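Local coordinates for protein NfrA2 (Bacillus megaterium, PDB 5HEI) that probably reduces nitro compounds such as the herbicide mesotrione, as an FMN-containing, NADPH-dependent flavin oxidoreductase that works as a dimer, at residues His26-Ala38 and Ile115-Leu129. Numbering follows the deposited sequence.
Sequences HLDTIIQSAQSAA and ISLEAATVAAESLGL. With FMN (flavin mononucleotide), chain J.
Ile30 lies along a row of small residues on helix 104-126, its CG2 against Ala120 CB at 3.8 Å and its CD1 on Ala124 CB at 3.7 Å. With CG1 beside the backbone N (chi1 -66°) and the chain then extended, CD1 also meets Leu129 CD1, just past the Schellman turn at Gly128. Cutting Ile30 back to an alanine removes CG1, CG2 and CD1, and would probably leave a gap over Ala120 and Ala124 and strip Leu129 of its cover from helix 24-36. Further along, Ala34 CA and Ala37 CB both rest on Ala119 CB, and Ile115 CG2 packs on Ala37 CB at 3.7 Å. With these alanines between them, the axes of 26-36 and 115-126 approach to 7.8 Å, at 138° between their N-to-C directions.

The His26 ring offers its edge to Leu127, whose CD2 lies near the ring plane, 3.5 Å from ND1. Ser116 OG sits 3.4 Å from Ala34 CB. Ser33 OG touches Ala123 CB, with Thr29 O and Gln9 OE1 of the second subunit both in reach of its proton.

Ile115 CD1 reaches FMN C8M at 3.6 Å; Ala38 CB approaches FMN O3' at 3.3 Å. No hydrogen bond joins the segments, so the pairing rests on van der Waals contact, mostly between apolar side chains, which brings Ala38 and Ile115 together as one wall of a flavin pocket completed by the second subunit.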
ATOM      1  N   HIS A  26      -9.021 -12.765  17.098  1.00 71.99           N
ATOM      2  CA  HIS A  26      -7.826 -12.459  16.310  1.00 69.49           C
ATOM      3  C   HIS A  26      -8.197 -11.757  15.003  1.00 70.56           C
ATOM      4  O   HIS A  26      -7.560 -10.761  14.654  1.00 68.99           O
ATOM      5  CB  HIS A  26      -7.000 -13.725  16.027  1.00 70.69           C
ATOM      6  CG  HIS A  26      -6.096 -14.145  17.146  1.00 75.43           C
ATOM      7  ND1 HIS A  26      -5.437 -13.218  17.943  1.00 76.93           N
ATOM      8  CD2 HIS A  26      -5.724 -15.387  17.526  1.00 78.84           C
ATOM      9  CE1 HIS A  26      -4.719 -13.928  18.796  1.00 77.94           C
ATOM     10  NE2 HIS A  26      -4.855 -15.236  18.581  1.00 79.47           N
ATOM     11  N   LEU A  27      -9.239 -12.261  14.293  1.00 65.78           N
ATOM     12  CA  LEU A  27      -9.724 -11.675  13.040  1.00 63.37           C
ATOM     13  C   LEU A  27     -10.202 -10.231  13.256  1.00 65.94           C
ATOM     14  O   LEU A  27      -9.743  -9.340  12.544  1.00 64.16           O
ATOM     15  CB  LEU A  27     -10.810 -12.564  12.382  1.00 63.93           C
ATOM     16  CG  LEU A  27     -11.507 -12.061  11.092  1.00 67.00           C
ATOM     17  CD1 LEU A  27     -10.514 -11.788   9.959  1.00 65.03           C
ATOM     18  CD2 LEU A  27     -12.562 -13.049  10.627  1.00 70.34           C
ATOM     19  N   ASP A  28     -11.057  -9.995  14.281  1.00 63.63           N
ATOM     20  CA  ASP A  28     -11.572  -8.667  14.638  1.00 63.18           C
ATOM     21  C   ASP A  28     -10.459  -7.660  14.928  1.00 64.96           C
ATOM     22  O   ASP A  28     -10.588  -6.503  14.546  1.00 63.82           O
ATOM     23  CB  ASP A  28     -12.570  -8.736  15.806  1.00 67.34           C
ATOM     24  CG  ASP A  28     -13.875  -9.451  15.490  1.00 82.58           C
ATOM     25  OD1 ASP A  28     -14.397  -9.277  14.362  1.00 83.40           O
ATOM     26  OD2 ASP A  28     -14.385 -10.170  16.376  1.00 91.15           O
ATOM     27  N   THR A  29      -9.362  -8.108  15.568  1.00 61.19           N
ATOM     28  CA  THR A  29      -8.184  -7.290  15.874  1.00 60.06           C
ATOM     29  C   THR A  29      -7.433  -6.927  14.574  1.00 62.75           C
ATOM     30  O   THR A  29      -6.993  -5.786  14.432  1.00 60.92           O
ATOM     31  CB  THR A  29      -7.315  -7.995  16.929  1.00 65.92           C
ATOM     32  OG1 THR A  29      -8.123  -8.274  18.076  1.00 66.39           O
ATOM     33  CG2 THR A  29      -6.097  -7.172  17.344  1.00 63.54           C
ATOM     34  N   ILE A  30      -7.332  -7.894  13.623  1.00 59.97           N
ATOM     35  CA  ILE A  30      -6.689  -7.738  12.311  1.00 58.81           C
ATOM     36  C   ILE A  30      -7.507  -6.755  11.442  1.00 63.26           C
ATOM     37  O   ILE A  30      -6.909  -5.917  10.761  1.00 62.77           O
ATOM     38  CB  ILE A  30      -6.425  -9.124  11.623  1.00 62.29           C
ATOM     39  CG1 ILE A  30      -5.384  -9.957  12.406  1.00 63.50           C
ATOM     40  CG2 ILE A  30      -5.986  -8.985  10.151  1.00 61.91           C
ATOM     41  CD1 ILE A  30      -5.437 -11.460  12.133  1.00 69.30           C
ATOM     42  N   ILE A  31      -8.860  -6.839  11.485  1.00 60.39           N
ATOM     43  CA  ILE A  31      -9.722  -5.915  10.729  1.00 59.81           C
ATOM     44  C   ILE A  31      -9.776  -4.505  11.350  1.00 64.30           C
ATOM     45  O   ILE A  31      -9.784  -3.527  10.605  1.00 63.26           O
ATOM     46  CB  ILE A  31     -11.114  -6.472  10.290  1.00 63.34           C
ATOM     47  CG1 ILE A  31     -11.971  -6.958  11.477  1.00 65.25           C
ATOM     48  CG2 ILE A  31     -10.974  -7.554   9.226  1.00 63.18           C
ATOM     49  CD1 ILE A  31     -13.001  -5.957  12.031  1.00 71.44           C
ATOM     50  N   GLN A  32      -9.794  -4.403  12.700  1.00 62.27           N
ATOM     51  CA  GLN A  32      -9.804  -3.120  13.423  1.00 62.78           C
ATOM     52  C   GLN A  32      -8.495  -2.349  13.246  1.00 66.73           C
ATOM     53  O   GLN A  32      -8.527  -1.118  13.138  1.00 66.37           O
ATOM     54  CB  GLN A  32     -10.129  -3.308  14.911  1.00 65.48           C
ATOM     55  CG  GLN A  32     -11.621  -3.417  15.182  1.00 80.16           C
ATOM     56  CD  GLN A  32     -11.901  -3.887  16.582  1.00101.31           C
ATOM     57  OE1 GLN A  32     -11.875  -5.088  16.878  1.00 96.26           O
ATOM     58  NE2 GLN A  32     -12.192  -2.950  17.474  1.00 95.67           N
ATOM     59  N   SER A  33      -7.353  -3.071  13.196  1.00 62.87           N
ATOM     60  CA  SER A  33      -6.029  -2.480  12.985  1.00 61.78           C
ATOM     61  C   SER A  33      -5.911  -1.959  11.546  1.00 63.35           C
ATOM     62  O   SER A  33      -5.417  -0.851  11.345  1.00 62.81           O
ATOM     63  CB  SER A  33      -4.925  -3.494  13.270  1.00 65.48           C
ATOM     64  OG  SER A  33      -5.008  -4.014  14.587  1.00 75.18           O
ATOM     65  N   ALA A  34      -6.399  -2.742  10.556  1.00 57.90           N
ATOM     66  CA  ALA A  34      -6.390  -2.374   9.141  1.00 56.20           C
ATOM     67  C   ALA A  34      -7.237  -1.110   8.899  1.00 59.55           C
ATOM     68  O   ALA A  34      -6.806  -0.216   8.159  1.00 59.46           O
ATOM     69  CB  ALA A  34      -6.897  -3.532   8.295  1.00 56.77           C
ATOM     70  N   GLN A  35      -8.415  -1.016   9.563  1.00 54.97           N
ATOM     71  CA  GLN A  35      -9.316   0.137   9.484  1.00 54.13           C
ATOM     72  C   GLN A  35      -8.691   1.362  10.148  1.00 57.16           C
ATOM     73  O   GLN A  35      -8.907   2.477   9.685  1.00 56.88           O
ATOM     74  CB  GLN A  35     -10.670  -0.175  10.136  1.00 56.23           C
ATOM     75  CG  GLN A  35     -11.617  -0.960   9.244  1.00 60.11           C
ATOM     76  CD  GLN A  35     -13.004  -0.993   9.823  1.00 72.81           C
ATOM     77  OE1 GLN A  35     -13.315  -1.773  10.725  1.00 66.31           O
ATOM     78  NE2 GLN A  35     -13.869  -0.133   9.321  1.00 66.74           N
ATOM     79  N   SER A  36      -7.896   1.148  11.212  1.00 53.44           N
ATOM     80  CA  SER A  36      -7.207   2.195  11.969  1.00 53.43           C
ATOM     81  C   SER A  36      -6.135   2.945  11.167  1.00 56.32           C
ATOM     82  O   SER A  36      -5.762   4.054  11.545  1.00 56.23           O
ATOM     83  CB  SER A  36      -6.615   1.621  13.253  1.00 57.22           C
ATOM     84  OG  SER A  36      -7.639   1.233  14.153  1.00 65.73           O
ATOM     85  N   ALA A  37      -5.653   2.349  10.066  1.00 52.55           N
ATOM     86  CA  ALA A  37      -4.642   2.930   9.180  1.00 51.94           C
ATOM     87  C   ALA A  37      -5.180   4.125   8.374  1.00 56.53           C
ATOM     88  O   ALA A  37      -6.396   4.275   8.215  1.00 55.96           O
ATOM     89  CB  ALA A  37      -4.101   1.859   8.246  1.00 51.63           C
ATOM     90  N   ALA A  38      -4.262   4.968   7.868  1.00 53.96           N
ATOM     91  CA  ALA A  38      -4.573   6.153   7.069  1.00 54.65           C
ATOM     92  C   ALA A  38      -5.161   5.789   5.698  1.00 59.55           C
ATOM     93  O   ALA A  38      -4.799   4.754   5.126  1.00 59.40           O
ATOM     94  CB  ALA A  38      -3.319   6.995   6.892  1.00 55.65           C
ATOM     95  N   ILE A 115      -1.587  -0.209   2.212  1.00 56.60           N
ATOM     96  CA  ILE A 115      -1.548   0.362   3.562  1.00 56.70           C
ATOM     97  C   ILE A 115      -2.320  -0.563   4.528  1.00 61.29           C
ATOM     98  O   ILE A 115      -1.789  -0.938   5.578  1.00 61.26           O
ATOM     99  CB  ILE A 115      -2.091   1.826   3.545  1.00 60.07           C
ATOM    100  CG1 ILE A 115      -1.083   2.787   2.869  1.00 60.37           C
ATOM    101  CG2 ILE A 115      -2.467   2.328   4.949  1.00 61.44           C
ATOM    102  CD1 ILE A 115      -1.684   4.009   2.203  1.00 63.73           C
ATOM    103  N   SER A 116      -3.553  -0.957   4.137  1.00 57.97           N
ATOM    104  CA  SER A 116      -4.449  -1.831   4.900  1.00 58.18           C
ATOM    105  C   SER A 116      -3.871  -3.232   5.121  1.00 61.72           C
ATOM    106  O   SER A 116      -4.046  -3.798   6.203  1.00 61.67           O
ATOM    107  CB  SER A 116      -5.808  -1.918   4.213  1.00 62.06           C
ATOM    108  OG  SER A 116      -6.770  -2.542   5.044  1.00 73.31           O
ATOM    109  N   LEU A 117      -3.181  -3.777   4.095  1.00 57.57           N
ATOM    110  CA  LEU A 117      -2.549  -5.094   4.122  1.00 57.66           C
ATOM    111  C   LEU A 117      -1.397  -5.116   5.128  1.00 63.63           C
ATOM    112  O   LEU A 117      -1.326  -6.028   5.950  1.00 63.98           O
ATOM    113  CB  LEU A 117      -2.058  -5.461   2.719  1.00 57.27           C
ATOM    114  CG  LEU A 117      -1.734  -6.920   2.456  1.00 62.62           C
ATOM    115  CD1 LEU A 117      -2.295  -7.362   1.122  1.00 62.99           C
ATOM    116  CD2 LEU A 117      -0.237  -7.152   2.475  1.00 65.42           C
ATOM    117  N   GLU A 118      -0.512  -4.099   5.074  1.00 61.07           N
ATOM    118  CA  GLU A 118       0.632  -3.962   5.980  1.00 61.56           C
ATOM    119  C   GLU A 118       0.187  -3.825   7.439  1.00 65.23           C
ATOM    120  O   GLU A 118       0.808  -4.434   8.311  1.00 65.23           O
ATOM    121  CB  GLU A 118       1.545  -2.796   5.543  1.00 62.92           C
ATOM    122  CG  GLU A 118       2.805  -2.595   6.381  1.00 73.40           C
ATOM    123  CD  GLU A 118       3.803  -3.735   6.480  1.00 90.53           C
ATOM    124  OE1 GLU A 118       3.795  -4.634   5.605  1.00 82.27           O
ATOM    125  OE2 GLU A 118       4.620  -3.708   7.427  1.00 84.34           O
ATOM    126  N   ALA A 119      -0.898  -3.057   7.696  1.00 61.17           N
ATOM    127  CA  ALA A 119      -1.469  -2.878   9.036  1.00 61.22           C
ATOM    128  C   ALA A 119      -2.019  -4.216   9.521  1.00 65.16           C
ATOM    129  O   ALA A 119      -1.792  -4.587  10.674  1.00 65.20           O
ATOM    130  CB  ALA A 119      -2.576  -1.833   9.004  1.00 61.80           C
ATOM    131  N   ALA A 120      -2.683  -4.968   8.617  1.00 61.63           N
ATOM    132  CA  ALA A 120      -3.218  -6.297   8.903  1.00 62.16           C
ATOM    133  C   ALA A 120      -2.075  -7.285   9.180  1.00 65.21           C
ATOM    134  O   ALA A 120      -2.215  -8.127  10.064  1.00 65.31           O
ATOM    135  CB  ALA A 120      -4.065  -6.778   7.742  1.00 62.71           C
ATOM    136  N   THR A 121      -0.935  -7.140   8.453  1.00 60.58           N
ATOM    137  CA  THR A 121       0.287  -7.941   8.602  1.00 60.53           C
ATOM    138  C   THR A 121       0.934  -7.700   9.978  1.00 64.92           C
ATOM    139  O   THR A 121       1.103  -8.660  10.729  1.00 65.48           O
ATOM    140  CB  THR A 121       1.229  -7.727   7.394  1.00 66.51           C
ATOM    141  OG1 THR A 121       0.797  -8.568   6.325  1.00 67.33           O
ATOM    142  CG2 THR A 121       2.702  -8.023   7.704  1.00 64.62           C
ATOM    143  N   VAL A 122       1.266  -6.430  10.316  1.00 60.94           N
ATOM    144  CA  VAL A 122       1.892  -6.081  11.601  1.00 61.50           C
ATOM    145  C   VAL A 122       1.048  -6.467  12.823  1.00 66.46           C
ATOM    146  O   VAL A 122       1.615  -6.844  13.846  1.00 67.14           O
ATOM    147  CB  VAL A 122       2.492  -4.648  11.692  1.00 64.98           C
ATOM    148  CG1 VAL A 122       3.668  -4.474  10.738  1.00 64.34           C
ATOM    149  CG2 VAL A 122       1.438  -3.571  11.462  1.00 64.12           C
ATOM    150  N   ALA A 123      -0.298  -6.413  12.699  1.00 62.80           N
ATOM    151  CA  ALA A 123      -1.232  -6.798  13.761  1.00 63.41           C
ATOM    152  C   ALA A 123      -1.246  -8.311  13.932  1.00 68.46           C
ATOM    153  O   ALA A 123      -1.072  -8.791  15.053  1.00 70.18           O
ATOM    154  CB  ALA A 123      -2.631  -6.299  13.446  1.00 63.62           C
ATOM    155  N   ALA A 124      -1.423  -9.060  12.821  1.00 64.28           N
ATOM    156  CA  ALA A 124      -1.456 -10.524  12.802  1.00 64.99           C
ATOM    157  C   ALA A 124      -0.144 -11.150  13.281  1.00 69.64           C
ATOM    158  O   ALA A 124      -0.185 -12.068  14.099  1.00 70.76           O
ATOM    159  CB  ALA A 124      -1.801 -11.025  11.410  1.00 64.97           C
ATOM    160  N   GLU A 125       1.011 -10.658  12.786  1.00 65.54           N
ATOM    161  CA  GLU A 125       2.326 -11.178  13.176  1.00 66.38           C
ATOM    162  C   GLU A 125       2.730 -10.855  14.625  1.00 71.31           C
ATOM    163  O   GLU A 125       3.485 -11.628  15.225  1.00 72.74           O
ATOM    164  CB  GLU A 125       3.419 -10.853  12.141  1.00 67.00           C
ATOM    165  CG  GLU A 125       3.351 -11.756  10.918  1.00 77.64           C
ATOM    166  CD  GLU A 125       4.436 -11.583   9.871  1.00 97.81           C
ATOM    167  OE1 GLU A 125       4.526 -10.483   9.279  1.00 85.30           O
ATOM    168  OE2 GLU A 125       5.155 -12.572   9.595  1.00 92.58           O
ATOM    169  N   SER A 126       2.191  -9.760  15.208  1.00 67.00           N
ATOM    170  CA  SER A 126       2.449  -9.422  16.612  1.00 68.21           C
ATOM    171  C   SER A 126       1.646 -10.339  17.547  1.00 74.07           C
ATOM    172  O   SER A 126       2.049 -10.538  18.695  1.00 75.25           O
ATOM    173  CB  SER A 126       2.142  -7.958  16.896  1.00 70.58           C
ATOM    174  OG  SER A 126       0.761  -7.677  16.738  1.00 78.10           O
ATOM    175  N   LEU A 127       0.528 -10.912  17.039  1.00 70.73           N
ATOM    176  CA  LEU A 127      -0.333 -11.854  17.768  1.00 72.12           C
ATOM    177  C   LEU A 127       0.257 -13.279  17.766  1.00 76.82           C
ATOM    178  O   LEU A 127      -0.225 -14.146  18.499  1.00 78.16           O
ATOM    179  CB  LEU A 127      -1.765 -11.861  17.188  1.00 71.44           C
ATOM    180  CG  LEU A 127      -2.619 -10.616  17.436  1.00 75.20           C
ATOM    181  CD1 LEU A 127      -3.722 -10.500  16.403  1.00 74.34           C
ATOM    182  CD2 LEU A 127      -3.206 -10.608  18.836  1.00 77.84           C
ATOM    183  N   GLY A 128       1.296 -13.490  16.955  1.00 72.12           N
ATOM    184  CA  GLY A 128       1.991 -14.766  16.826  1.00 72.90           C
ATOM    185  C   GLY A 128       1.711 -15.497  15.530  1.00 75.46           C
ATOM    186  O   GLY A 128       2.369 -16.499  15.237  1.00 76.69           O
ATOM    187  N   LEU A 129       0.730 -15.004  14.749  1.00 69.29           N
ATOM    188  CA  LEU A 129       0.322 -15.589  13.473  1.00 68.07           C
ATOM    189  C   LEU A 129       1.363 -15.352  12.373  1.00 71.79           C
ATOM    190  O   LEU A 129       2.278 -14.541  12.535  1.00 71.37           O
ATOM    191  CB  LEU A 129      -1.059 -15.047  13.025  1.00 66.70           C
ATOM    192  CG  LEU A 129      -2.255 -15.278  13.942  1.00 72.21           C
ATOM    193  CD1 LEU A 129      -3.321 -14.246  13.703  1.00 71.00           C
ATOM    194  CD2 LEU A 129      -2.850 -16.659  13.745  1.00 76.46           C
TER
HETATM  195  N1  FMN J 301      -3.730  14.392   4.076  1.00 74.04           N
HETATM  196  C2  FMN J 301      -3.417  15.655   3.658  1.00 74.16           C
HETATM  197  O2  FMN J 301      -3.417  16.608   4.444  1.00 75.11           O
HETATM  198  N3  FMN J 301      -3.052  15.876   2.332  1.00 73.41           N
HETATM  199  C4  FMN J 301      -2.952  14.909   1.345  1.00 72.10           C
HETATM  200  O4  FMN J 301      -2.632  15.233   0.202  1.00 72.53           O
HETATM  201  C4A FMN J 301      -3.248  13.552   1.811  1.00 71.36           C
HETATM  202  N5  FMN J 301      -3.039  12.555   0.988  1.00 70.85           N
HETATM  203  C5A FMN J 301      -3.143  11.258   1.491  1.00 71.05           C
HETATM  204  C6  FMN J 301      -2.781  10.185   0.666  1.00 70.50           C
HETATM  205  C7  FMN J 301      -2.766   8.877   1.138  1.00 69.74           C
HETATM  206  C7M FMN J 301      -2.279   7.772   0.235  1.00 68.99           C
HETATM  207  C8  FMN J 301      -3.158   8.620   2.471  1.00 70.34           C
HETATM  208  C8M FMN J 301      -3.167   7.223   3.036  1.00 69.74           C
HETATM  209  C9  FMN J 301      -3.531   9.683   3.285  1.00 71.41           C
HETATM  210  C9A FMN J 301      -3.516  11.000   2.825  1.00 71.79           C
HETATM  211  N10 FMN J 301      -3.781  12.109   3.668  1.00 72.87           N
HETATM  212  C10 FMN J 301      -3.635  13.390   3.210  1.00 72.85           C
HETATM  213  C1' FMN J 301      -4.191  11.887   5.071  1.00 74.59           C
HETATM  214  C2' FMN J 301      -5.680  11.592   5.225  1.00 76.03           C
HETATM  215  O2' FMN J 301      -6.462  12.780   5.105  1.00 76.78           O
HETATM  216  C3' FMN J 301      -5.939  10.913   6.573  1.00 77.68           C
HETATM  217  O3' FMN J 301      -5.118   9.753   6.679  1.00 78.08           O
HETATM  218  C4' FMN J 301      -7.401  10.533   6.810  1.00 77.97           C
HETATM  219  O4' FMN J 301      -8.170  11.720   7.011  1.00 78.23           O
HETATM  220  C5' FMN J 301      -7.599   9.557   7.952  1.00 78.31           C
HETATM  221  O5' FMN J 301      -7.342  10.258   9.188  1.00 78.94           O
HETATM  222  P   FMN J 301      -6.231   9.852  10.286  1.00 78.89           P
HETATM  223  O1P FMN J 301      -6.792   8.886  11.277  1.00 79.70           O
HETATM  224  O2P FMN J 301      -5.815  11.173  10.940  1.00 79.42           O
HETATM  225  O3P FMN J 301      -5.019   9.295   9.515  1.00 78.26           O